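Glycoside Hydrolase (Bacteroides plebeius, PDB 5T3B) is a family 50 glycoside hydrolase of a gut bacterium that probably cleaves glycosidic bonds in polysaccharides, as its relatives do with agarose. Local coordinates at residues A127-D132 against D146-K151. Numbering follows the deposited sequence. Where two conformers were deposited one is given.
Sequences ASFRMD and DDWVAK
Phe129 and Met131 sandwich the indole of Trp148 between them, one on each face. The Phe129 ring forms an offset stack with the six-membered ring of Trp148, the planes 8° apart and the centroids 4.0 Å. CZ of Phe129 lies 3.2 Å from CZ2 of Trp148, a tight fit. The two rings approach from opposite directions, that of Trp148 with CG anti to the backbone N (chi1 170°). Over the other indole face, CG of Met131 makes a CH-pi contact 3.4 Å from the six-membered ring centroid, and SD follows at 4.1 Å in a Met-aromatic contact. The indole NE1 is satisfied by Tyr440 OH, and Phe138 and Tyr142 meet the indole edge-to-face. Replacing Trp148 with an alanine would probably open a gap between Phe129 and Met131 and leave the Tyr440 hydroxyl without this partner. Packing is looser at Val149, whose CG2 comes only within 4.5 Å of Phe129 CE2. Whereas the Phe129-Trp148 stack is buried, Met131 and Arg130 are partly exposed, and the CB of Arg130 points away from helix 145-158. An offset aromatic stack on one indole face and a Met-aromatic contact on the other thus join the loop after strand 120-126 to helix 145-158, which precedes the parallel-paired strand 163-165.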
ATOM      1  N   ALA A 127       2.490  -6.535  -5.226  1.00  6.63           N
ATOM      2  CA  ALA A 127       3.237  -5.435  -5.813  1.00  6.47           C
ATOM      3  C   ALA A 127       4.226  -5.916  -6.889  1.00  6.53           C
ATOM      4  O   ALA A 127       4.702  -7.070  -6.870  1.00  7.44           O
ATOM      5  CB  ALA A 127       4.014  -4.667  -4.745  1.00  7.58           C
ATOM      6  N   SER A 128       4.593  -5.021  -7.790  1.00  7.08           N
ATOM      7  CA  SER A 128       5.687  -5.271  -8.726  1.00  7.08           C
ATOM      8  C   SER A 128       5.459  -6.470  -9.610  1.00  7.47           C
ATOM      9  O   SER A 128       6.353  -7.272  -9.819  1.00  8.17           O
ATOM     10  CB  SER A 128       7.023  -5.349  -8.015  1.00  8.43           C
ATOM     11  OG  SER A 128       7.209  -4.261  -7.174  1.00 11.66           O
ATOM     12  N   PHE A 129       4.271  -6.582 -10.170  1.00  7.14           N
ATOM     13  CA  PHE A 129       3.952  -7.676 -11.056  1.00  7.31           C
ATOM     14  C   PHE A 129       4.533  -7.301 -12.452  1.00  7.89           C
ATOM     15  O   PHE A 129       3.971  -6.536 -13.250  1.00  9.51           O
ATOM     16  CB  PHE A 129       2.456  -7.896 -11.155  1.00  7.42           C
ATOM     17  CG  PHE A 129       2.056  -9.041 -12.019  1.00  7.85           C
ATOM     18  CD1 PHE A 129       2.436 -10.349 -11.720  1.00  8.35           C
ATOM     19  CD2 PHE A 129       1.303  -8.834 -13.175  1.00  8.58           C
ATOM     20  CE1 PHE A 129       2.080 -11.406 -12.533  1.00  8.78           C
ATOM     21  CE2 PHE A 129       0.986  -9.893 -13.997  1.00  8.82           C
ATOM     22  CZ  PHE A 129       1.396 -11.173 -13.667  1.00  8.83           C
ATOM     23  N   ARG A 130       5.694  -7.896 -12.722  0.50  8.03           N
ATOM     24  CA  ARG A 130       6.512  -7.616 -13.894  0.50  8.60           C
ATOM     25  C   ARG A 130       7.361  -8.843 -14.153  0.50  8.03           C
ATOM     26  O   ARG A 130       7.546  -9.703 -13.269  0.50  8.96           O
ATOM     27  CB  ARG A 130       7.337  -6.359 -13.735  0.50 11.20           C
ATOM     28  CG  ARG A 130       8.279  -6.392 -12.630  0.50 11.58           C
ATOM     29  CD  ARG A 130       8.932  -4.993 -12.506  0.50 10.94           C
ATOM     30  NE  ARG A 130       9.857  -4.894 -13.623  0.50 12.40           N
ATOM     31  CZ  ARG A 130      10.913  -4.089 -13.618  0.50 13.18           C
ATOM     32  NH1 ARG A 130      11.152  -3.271 -12.578  0.50 15.50           N
ATOM     33  NH2 ARG A 130      11.741  -4.113 -14.636  0.50 15.50           N
ATOM     34  N   MET A 131       7.839  -8.962 -15.387  1.00  9.00           N
ATOM     35  CA  MET A 131       8.666 -10.113 -15.793  1.00  9.07           C
ATOM     36  C   MET A 131      10.106  -9.884 -15.493  1.00  9.89           C
ATOM     37  O   MET A 131      10.910  -9.757 -16.384  1.00 13.44           O
ATOM     38  CB  MET A 131       8.417 -10.444 -17.281  1.00 10.12           C
ATOM     39  CG  MET A 131       6.972 -10.937 -17.501  1.00 10.89           C
ATOM     40  SD  MET A 131       6.487 -10.951 -19.254  1.00 12.53           S
ATOM     41  CE  MET A 131       6.193  -9.224 -19.518  1.00 13.95           C
ATOM     42  N   ASP A 132      10.425  -9.795 -14.203  0.50  9.55           N
ATOM     43  CA  ASP A 132      11.795  -9.412 -13.775  0.50 10.44           C
ATOM     44  C   ASP A 132      12.491 -10.505 -12.977  0.50  9.75           C
ATOM     45  O   ASP A 132      13.267 -10.272 -12.065  0.50 10.66           O
ATOM     46  CB  ASP A 132      11.822  -8.009 -13.139  0.50 10.15           C
ATOM     47  CG  ASP A 132      11.244  -7.950 -11.784  0.50 11.01           C
ATOM     48  OD1 ASP A 132      10.553  -8.852 -11.381  0.50 11.98           O
ATOM     49  OD2 ASP A 132      11.470  -6.919 -11.128  0.50 13.66           O
ATOM     50  N   ASP A 146       0.872 -12.818 -22.675  1.00 10.17           N
ATOM     51  CA  ASP A 146      -0.510 -13.183 -22.325  1.00 10.87           C
ATOM     52  C   ASP A 146      -0.605 -14.413 -21.417  1.00  8.88           C
ATOM     53  O   ASP A 146      -1.383 -14.449 -20.442  1.00 10.40           O
ATOM     54  CB  ASP A 146      -1.296 -13.380 -23.632  1.00 11.05           C
ATOM     55  CG  ASP A 146      -2.727 -13.897 -23.427  1.00 13.62           C
ATOM     56  OD1 ASP A 146      -3.542 -13.203 -22.816  1.00 15.47           O
ATOM     57  OD2 ASP A 146      -3.044 -15.052 -23.808  1.00 17.29           O
ATOM     58  N   ASP A 147       0.177 -15.440 -21.783  1.00  8.83           N
ATOM     59  CA  ASP A 147       0.188 -16.647 -20.965  1.00  9.08           C
ATOM     60  C   ASP A 147       0.624 -16.360 -19.527  1.00  9.30           C
ATOM     61  O   ASP A 147       0.094 -16.924 -18.592  1.00  9.87           O
ATOM     62  CB  ASP A 147       1.077 -17.708 -21.649  1.00 10.98           C
ATOM     63  CG  ASP A 147       0.978 -19.081 -21.038  1.00 11.30           C
ATOM     64  OD1 ASP A 147      -0.144 -19.585 -20.861  1.00 14.27           O
ATOM     65  OD2 ASP A 147       2.070 -19.664 -20.781  1.00 12.65           O
ATOM     66  N   TRP A 148       1.627 -15.504 -19.405  1.00  8.54           N
ATOM     67  CA  TRP A 148       2.088 -15.080 -18.098  1.00  7.89           C
ATOM     68  C   TRP A 148       0.970 -14.398 -17.281  1.00  8.05           C
ATOM     69  O   TRP A 148       0.728 -14.757 -16.137  1.00  8.33           O
ATOM     70  CB  TRP A 148       3.316 -14.216 -18.252  1.00  8.92           C
ATOM     71  CG  TRP A 148       3.761 -13.514 -16.994  1.00  8.55           C
ATOM     72  CD1 TRP A 148       4.283 -14.080 -15.865  1.00  8.70           C
ATOM     73  CD2 TRP A 148       3.736 -12.105 -16.720  1.00  8.67           C
ATOM     74  NE1 TRP A 148       4.586 -13.129 -14.935  1.00  8.29           N
ATOM     75  CE2 TRP A 148       4.240 -11.918 -15.427  1.00  8.40           C
ATOM     76  CE3 TRP A 148       3.295 -10.997 -17.462  1.00  9.31           C
ATOM     77  CZ2 TRP A 148       4.361 -10.640 -14.876  1.00  9.66           C
ATOM     78  CZ3 TRP A 148       3.387  -9.731 -16.920  1.00 10.78           C
ATOM     79  CH2 TRP A 148       3.880  -9.583 -15.634  1.00 10.57           C
ATOM     80  N   VAL A 149       0.261 -13.472 -17.902  1.00  7.97           N
ATOM     81  CA  VAL A 149      -0.826 -12.797 -17.173  1.00  8.17           C
ATOM     82  C   VAL A 149      -1.921 -13.790 -16.820  1.00  8.58           C
ATOM     83  O   VAL A 149      -2.437 -13.824 -15.699  1.00  8.91           O
ATOM     84  CB  VAL A 149      -1.383 -11.545 -17.850  1.00  9.08           C
ATOM     85  CG1 VAL A 149      -2.380 -10.905 -16.911  1.00  9.78           C
ATOM     86  CG2 VAL A 149      -0.274 -10.585 -18.236  1.00  9.12           C
ATOM     87  N   ALA A 150      -2.288 -14.638 -17.791  1.00  9.05           N
ATOM     88  CA  ALA A 150      -3.394 -15.568 -17.547  1.00  9.61           C
ATOM     89  C   ALA A 150      -3.078 -16.558 -16.448  1.00  9.34           C
ATOM     90  O   ALA A 150      -3.901 -16.842 -15.548  1.00 11.57           O
ATOM     91  CB  ALA A 150      -3.721 -16.260 -18.846  1.00 11.36           C
ATOM     92  N   LYS A 151      -1.885 -17.161 -16.547  1.00  9.31           N
ATOM     93  CA  LYS A 151      -1.508 -18.086 -15.525  1.00  9.39           C
ATOM     94  C   LYS A 151      -1.401 -17.436 -14.172  1.00  8.93           C
ATOM     95  O   LYS A 151      -1.749 -18.038 -13.153  1.00 10.38           O
ATOM     96  CB  LYS A 151      -0.182 -18.744 -15.884  1.00 10.57           C
ATOM     97  CG  LYS A 151      -0.279 -19.859 -16.918  1.00 12.40           C
ATOM     98  CD  LYS A 151       1.123 -20.298 -17.422  1.00 12.30           C
ATOM     99  CE  LYS A 151       1.023 -21.624 -18.155  1.00 13.40           C
ATOM    100  NZ  LYS A 151       2.227 -21.824 -19.014  1.00 12.44           N
TER